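Local coordinates for proton-dependent oligopeptide transporter family protein (PDB 6EI3) that probably couples the movement of protons to the uptake of small peptides across the membrane, at residues P160-H165 against S169-I174. Numbering follows the deposited sequence.
With 78M ((2S)-2,3-dihydroxypropyl(7Z)-pentadec-7-enoate), chain D; 78M ((2S)-2,3-dihydroxypropyl(7Z)-pentadec-7-enoate), chain I; 78M ((2S)-2,3-dihydroxypropyl(7Z)-pentadec-7-enoate), chain L.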
ATOM      1  N   PRO A 160       6.144 -16.787  11.981  1.00 24.71           N
ATOM      2  CA  PRO A 160       5.383 -16.836  13.246  1.00 24.78           C
ATOM      3  C   PRO A 160       5.712 -18.036  14.134  1.00 31.31           C
ATOM      4  O   PRO A 160       5.627 -17.910  15.360  1.00 31.77           O
ATOM      5  CB  PRO A 160       3.928 -16.830  12.778  1.00 25.57           C
ATOM      6  CG  PRO A 160       3.980 -16.158  11.404  1.00 28.62           C
ATOM      7  CD  PRO A 160       5.224 -16.762  10.824  1.00 24.93           C
ATOM      8  N   LEU A 161       6.122 -19.183  13.527  1.00 29.90           N
ATOM      9  CA  LEU A 161       6.536 -20.399  14.242  1.00 30.49           C
ATOM     10  C   LEU A 161       7.905 -20.168  14.880  1.00 34.06           C
ATOM     11  O   LEU A 161       8.127 -20.611  16.000  1.00 32.54           O
ATOM     12  CB  LEU A 161       6.597 -21.632  13.307  1.00 31.16           C
ATOM     13  CG  LEU A 161       5.272 -22.299  12.925  1.00 35.63           C
ATOM     14  CD1 LEU A 161       5.528 -23.559  12.131  1.00 36.09           C
ATOM     15  CD2 LEU A 161       4.442 -22.666  14.155  1.00 36.11           C
ATOM     16  N   ALA A 162       8.823 -19.462  14.169  1.00 30.24           N
ATOM     17  CA  ALA A 162      10.125 -19.077  14.734  1.00 30.37           C
ATOM     18  C   ALA A 162       9.877 -18.150  15.952  1.00 31.08           C
ATOM     19  O   ALA A 162      10.529 -18.312  16.974  1.00 29.98           O
ATOM     20  CB  ALA A 162      10.962 -18.343  13.691  1.00 30.74           C
ATOM     21  N   LEU A 163       8.925 -17.199  15.843  1.00 26.06           N
ATOM     22  CA  LEU A 163       8.586 -16.290  16.947  1.00 24.99           C
ATOM     23  C   LEU A 163       8.059 -17.058  18.153  1.00 29.37           C
ATOM     24  O   LEU A 163       8.544 -16.870  19.266  1.00 28.10           O
ATOM     25  CB  LEU A 163       7.540 -15.220  16.510  1.00 23.32           C
ATOM     26  CG  LEU A 163       7.120 -14.192  17.616  1.00 28.18           C
ATOM     27  CD1 LEU A 163       8.299 -13.310  18.080  1.00 28.17           C
ATOM     28  CD2 LEU A 163       5.935 -13.346  17.175  1.00 28.18           C
ATOM     29  N   LYS A 164       7.069 -17.925  17.916  1.00 27.47           N
ATOM     30  CA  LYS A 164       6.422 -18.700  18.963  1.00 29.81           C
ATOM     31  C   LYS A 164       7.347 -19.679  19.684  1.00 36.10           C
ATOM     32  O   LYS A 164       7.281 -19.782  20.907  1.00 35.02           O
ATOM     33  CB  LYS A 164       5.204 -19.446  18.390  1.00 33.04           C
ATOM     34  CG  LYS A 164       4.174 -19.855  19.459  1.00 44.18           C
ATOM     35  CD  LYS A 164       3.200 -20.882  18.931  1.00 50.76           C
ATOM     36  CE  LYS A 164       2.426 -21.528  20.057  1.00 62.91           C
ATOM     37  NZ  LYS A 164       1.167 -20.799  20.359  1.00 67.76           N
ATOM     38  N   HIS A 165       8.189 -20.412  18.943  1.00 35.96           N
ATOM     39  CA  HIS A 165       9.006 -21.470  19.569  1.00 37.90           C
ATOM     40  C   HIS A 165      10.457 -21.108  19.807  1.00 40.27           C
ATOM     41  O   HIS A 165      11.062 -21.670  20.712  1.00 41.56           O
ATOM     42  CB  HIS A 165       8.906 -22.771  18.762  1.00 40.23           C
ATOM     43  CG  HIS A 165       7.491 -23.146  18.438  1.00 44.76           C
ATOM     44  ND1 HIS A 165       6.593 -23.505  19.433  1.00 47.89           N
ATOM     45  CD2 HIS A 165       6.858 -23.187  17.242  1.00 47.10           C
ATOM     46  CE1 HIS A 165       5.444 -23.737  18.818  1.00 47.54           C
ATOM     47  NE2 HIS A 165       5.554 -23.564  17.497  1.00 47.55           N
ATOM     48  N   SER A 169      14.646 -12.835  18.520  1.00 31.82           N
ATOM     49  CA  SER A 169      15.971 -12.791  17.897  1.00 33.11           C
ATOM     50  C   SER A 169      16.001 -13.726  16.682  1.00 35.19           C
ATOM     51  O   SER A 169      16.685 -13.425  15.713  1.00 35.66           O
ATOM     52  CB  SER A 169      17.045 -13.246  18.889  1.00 41.35           C
ATOM     53  OG  SER A 169      17.380 -12.220  19.808  1.00 56.29           O
ATOM     54  N   TRP A 170      15.290 -14.861  16.745  1.00 30.85           N
ATOM     55  CA  TRP A 170      15.248 -15.787  15.619  1.00 30.76           C
ATOM     56  C   TRP A 170      14.239 -15.323  14.595  1.00 32.15           C
ATOM     57  O   TRP A 170      14.543 -15.317  13.403  1.00 31.50           O
ATOM     58  CB  TRP A 170      14.957 -17.227  16.072  1.00 29.98           C
ATOM     59  CG  TRP A 170      16.105 -17.841  16.821  1.00 32.05           C
ATOM     60  CD1 TRP A 170      16.339 -17.772  18.160  1.00 35.29           C
ATOM     61  CD2 TRP A 170      17.219 -18.550  16.254  1.00 32.80           C
ATOM     62  NE1 TRP A 170      17.507 -18.425  18.470  1.00 36.04           N
ATOM     63  CE2 TRP A 170      18.083 -18.890  17.316  1.00 37.77           C
ATOM     64  CE3 TRP A 170      17.564 -18.947  14.950  1.00 34.50           C
ATOM     65  CZ2 TRP A 170      19.267 -19.617  17.121  1.00 38.55           C
ATOM     66  CZ3 TRP A 170      18.737 -19.666  14.754  1.00 36.76           C
ATOM     67  CH2 TRP A 170      19.585 -19.975  15.827  1.00 38.52           C
ATOM     68  N   ALA A 171      13.052 -14.896  15.051  1.00 27.02           N
ATOM     69  CA  ALA A 171      11.978 -14.472  14.157  1.00 25.98           C
ATOM     70  C   ALA A 171      12.322 -13.202  13.353  1.00 30.46           C
ATOM     71  O   ALA A 171      11.967 -13.122  12.169  1.00 29.29           O
ATOM     72  CB  ALA A 171      10.708 -14.285  14.943  1.00 26.52           C
ATOM     73  N   PHE A 172      13.029 -12.234  13.966  1.00 25.53           N
ATOM     74  CA  PHE A 172      13.443 -11.035  13.235  1.00 25.60           C
ATOM     75  C   PHE A 172      14.822 -11.286  12.588  1.00 32.35           C
ATOM     76  O   PHE A 172      15.111 -10.723  11.530  1.00 30.79           O
ATOM     77  CB  PHE A 172      13.431  -9.762  14.123  1.00 26.68           C
ATOM     78  CG  PHE A 172      12.050  -9.321  14.571  1.00 27.95           C
ATOM     79  CD1 PHE A 172      11.144  -8.774  13.665  1.00 30.39           C
ATOM     80  CD2 PHE A 172      11.648  -9.470  15.895  1.00 30.20           C
ATOM     81  CE1 PHE A 172       9.874  -8.346  14.079  1.00 30.84           C
ATOM     82  CE2 PHE A 172      10.372  -9.048  16.310  1.00 33.06           C
ATOM     83  CZ  PHE A 172       9.490  -8.496  15.394  1.00 30.28           C
ATOM     84  N   GLY A 173      15.628 -12.166  13.202  1.00 30.62           N
ATOM     85  CA  GLY A 173      16.942 -12.541  12.671  1.00 30.08           C
ATOM     86  C   GLY A 173      16.921 -13.188  11.296  1.00 31.52           C
ATOM     87  O   GLY A 173      17.746 -12.837  10.460  1.00 30.81           O
ATOM     88  N   ILE A 174      15.972 -14.121  11.037  1.00 27.43           N
ATOM     89  CA  ILE A 174      15.820 -14.792   9.733  1.00 27.02           C
ATOM     90  C   ILE A 174      15.540 -13.745   8.610  1.00 28.24           C
ATOM     91  O   ILE A 174      16.353 -13.678   7.694  1.00 25.37           O
ATOM     92  CB  ILE A 174      14.804 -15.978   9.756  1.00 30.22           C
ATOM     93  CG1 ILE A 174      15.315 -17.128  10.665  1.00 32.22           C
ATOM     94  CG2 ILE A 174      14.472 -16.472   8.318  1.00 28.83           C
ATOM     95  CD1 ILE A 174      14.207 -18.068  11.218  1.00 42.10           C
TER
HETATM   96  O21 78M D 603      17.811 -19.224  21.247  1.00 74.27           O
HETATM   97  C20 78M D 603      18.942 -18.394  21.459  1.00 76.19           C
HETATM   98  C18 78M D 603      18.539 -16.963  21.736  1.00 77.62           C
HETATM   99  O19 78M D 603      17.327 -16.635  21.046  1.00 76.04           O
HETATM  100  C17 78M D 603      19.619 -15.968  21.371  1.00 77.88           C
HETATM  101  O2  78M D 603      19.916 -16.228  19.978  1.00 76.35           O
HETATM  102  C1  78M D 603      20.298 -15.211  19.199  1.00 75.26           C
HETATM  103  O1  78M D 603      20.265 -14.053  19.528  1.00 76.87           O
HETATM  104  C2  78M D 603      20.810 -15.712  17.883  1.00 71.74           C
HETATM  105  C3  78M D 603      19.881 -15.440  16.711  1.00 68.03           C
HETATM  106  C4  78M D 603      20.461 -15.989  15.426  1.00 66.70           C
HETATM  107  C5  78M D 603      19.680 -15.701  14.164  1.00 64.28           C
HETATM  108  C6  78M D 603      20.387 -16.238  12.925  1.00 65.39           C
HETATM  109  C7  78M D 603      19.610 -16.038  11.660  1.00 64.50           C
HETATM  110  C8  78M D 603      19.438 -16.907  10.677  1.00 64.68           C
HETATM  111  C9  78M D 603      19.954 -18.311  10.597  1.00 66.41           C
HETATM  112  C10 78M D 603      18.828 -19.339  10.456  1.00 67.99           C
HETATM  113  C11 78M D 603      18.640 -19.897   9.050  1.00 70.28           C
HETATM  114  C12 78M D 603      18.109 -18.910   8.007  1.00 70.51           C
HETATM  115  C13 78M D 603      17.993 -19.505   6.608  1.00 71.05           C
HETATM  116  C15 78M D 603      18.800 -17.778   4.951  1.00 68.37           C
HETATM  117  C14 78M D 603      17.611 -18.525   5.518  1.00 68.14           C
HETATM  118  O21 78M I 608       4.767 -26.083  16.577  1.00 94.86           O
HETATM  119  C20 78M I 608       5.001 -26.881  17.734  1.00 95.05           C
HETATM  120  C18 78M I 608       5.358 -28.300  17.359  1.00 94.50           C
HETATM  121  O19 78M I 608       5.249 -29.139  18.512  1.00 96.16           O
HETATM  122  C17 78M I 608       6.747 -28.436  16.768  1.00 92.15           C
HETATM  123  O2  78M I 608       6.912 -27.486  15.685  1.00 87.81           O
HETATM  124  C1  78M I 608       6.525 -27.837  14.452  1.00 85.12           C
HETATM  125  O1  78M I 608       5.895 -28.832  14.201  1.00 87.79           O
HETATM  126  C2  78M I 608       6.973 -26.827  13.436  1.00 79.82           C
HETATM  127  C3  78M I 608       7.435 -27.450  12.124  1.00 76.32           C
HETATM  128  C4  78M I 608       7.755 -26.421  11.056  1.00 72.22           C
HETATM  129  C5  78M I 608       9.132 -26.589  10.449  1.00 70.30           C
HETATM  130  C6  78M I 608       9.544 -25.445   9.538  1.00 66.95           C
HETATM  131  C7  78M I 608       9.420 -25.780   8.084  1.00 64.29           C
HETATM  132  C8  78M I 608      10.386 -25.769   7.179  1.00 63.48           C
HETATM  133  C9  78M I 608      11.834 -25.441   7.397  1.00 63.75           C
HETATM  134  C10 78M I 608      12.603 -25.201   6.100  1.00 65.65           C
HETATM  135  C11 78M I 608      14.113 -25.178   6.285  1.00 68.32           C
HETATM  136  C12 78M I 608      14.896 -24.846   5.027  1.00 70.27           C
HETATM  137  C13 78M I 608      15.437 -23.423   4.973  1.00 70.41           C
HETATM  138  C15 78M I 608      15.921 -23.030   2.486  1.00 71.71           C
HETATM  139  C14 78M I 608      15.093 -22.644   3.703  1.00 70.86           C
HETATM  140  O21 78M L 611       8.344 -26.283  23.285  1.00 96.64           O
HETATM  141  C20 78M L 611       8.351 -27.467  22.496  1.00 97.33           C
HETATM  142  C18 78M L 611       7.326 -27.382  21.388  1.00 96.34           C
HETATM  143  O19 78M L 611       7.045 -28.683  20.862  1.00 98.71           O
HETATM  144  C17 78M L 611       7.727 -26.428  20.287  1.00 92.96           C
HETATM  145  O2  78M L 611       8.553 -27.126  19.323  1.00 90.62           O
HETATM  146  C1  78M L 611       9.842 -26.784  19.227  1.00 88.34           C
HETATM  147  O1  78M L 611      10.433 -26.142  20.055  1.00 89.48           O
HETATM  148  C2  78M L 611      10.448 -27.306  17.954  1.00 84.84           C
HETATM  149  C3  78M L 611      10.921 -26.221  16.988  1.00 79.30           C
HETATM  150  C4  78M L 611       9.799 -25.575  16.194  1.00 73.66           C
HETATM  151  C5  78M L 611      10.171 -25.200  14.764  1.00 70.97           C
HETATM  152  C6  78M L 611      10.551 -23.734  14.560  1.00 69.24           C
HETATM  153  C7  78M L 611      10.482 -23.293  13.117  1.00 67.68           C
HETATM  154  C8  78M L 611      11.453 -23.292  12.208  1.00 68.58           C
HETATM  155  C9  78M L 611      12.877 -23.755  12.376  1.00 70.42           C
HETATM  156  C10 78M L 611      13.782 -23.510  11.160  1.00 70.61           C
HETATM  157  C11 78M L 611      14.632 -22.246  11.253  1.00 70.58           C
HETATM  158  C12 78M L 611      15.778 -22.130  10.242  1.00 72.34           C
HETATM  159  C13 78M L 611      15.390 -21.950   8.774  1.00 74.58           C
HETATM  160  C15 78M L 611      14.495 -20.417   6.954  1.00 75.85           C
HETATM  161  C14 78M L 611      14.738 -20.612   8.432  1.00 75.57           C
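Ala162 opens the contact by setting its methyl group over the opposite helix, with CB 4.0 Å from Ala171 CA; a side chain this short lets two backbones close in. The same CB meets the end of Ile174, whose CD1 lies 4.1 Å away; the branched apolar chain bridges Ala162 and the acyl tail of the chain L lipid. Against Leu163, Ala171 CB presses on the backbone, 3.5 Å from Leu163 N, and lies 3.7 Å from Leu163 CB. With CG anti to the backbone N (chi1 -179°), the leucine is long enough to bring CD1 alongside that methyl. The pair is an antiparallel helical hairpin of the Major Facilitator Superfamily fold, joining helix 137-165 to helix 168-188 through a very short turn, the local axes 7.7 Å apart at 154°. His165, near the turn, turns a polar ring to glycerol head groups: its NE2 lies 2.8 Å from O21 of the chain I monoacylglycerol, and a glycerol carbon of chain L approaches ND1. Trp170 combines a flat apolar face, under C3 of the chain D lipid, with an NE1 that donates a hydrogen bond to its O21 (2.9 Å, N-H...O 153°), consistent with a place near the membrane interface.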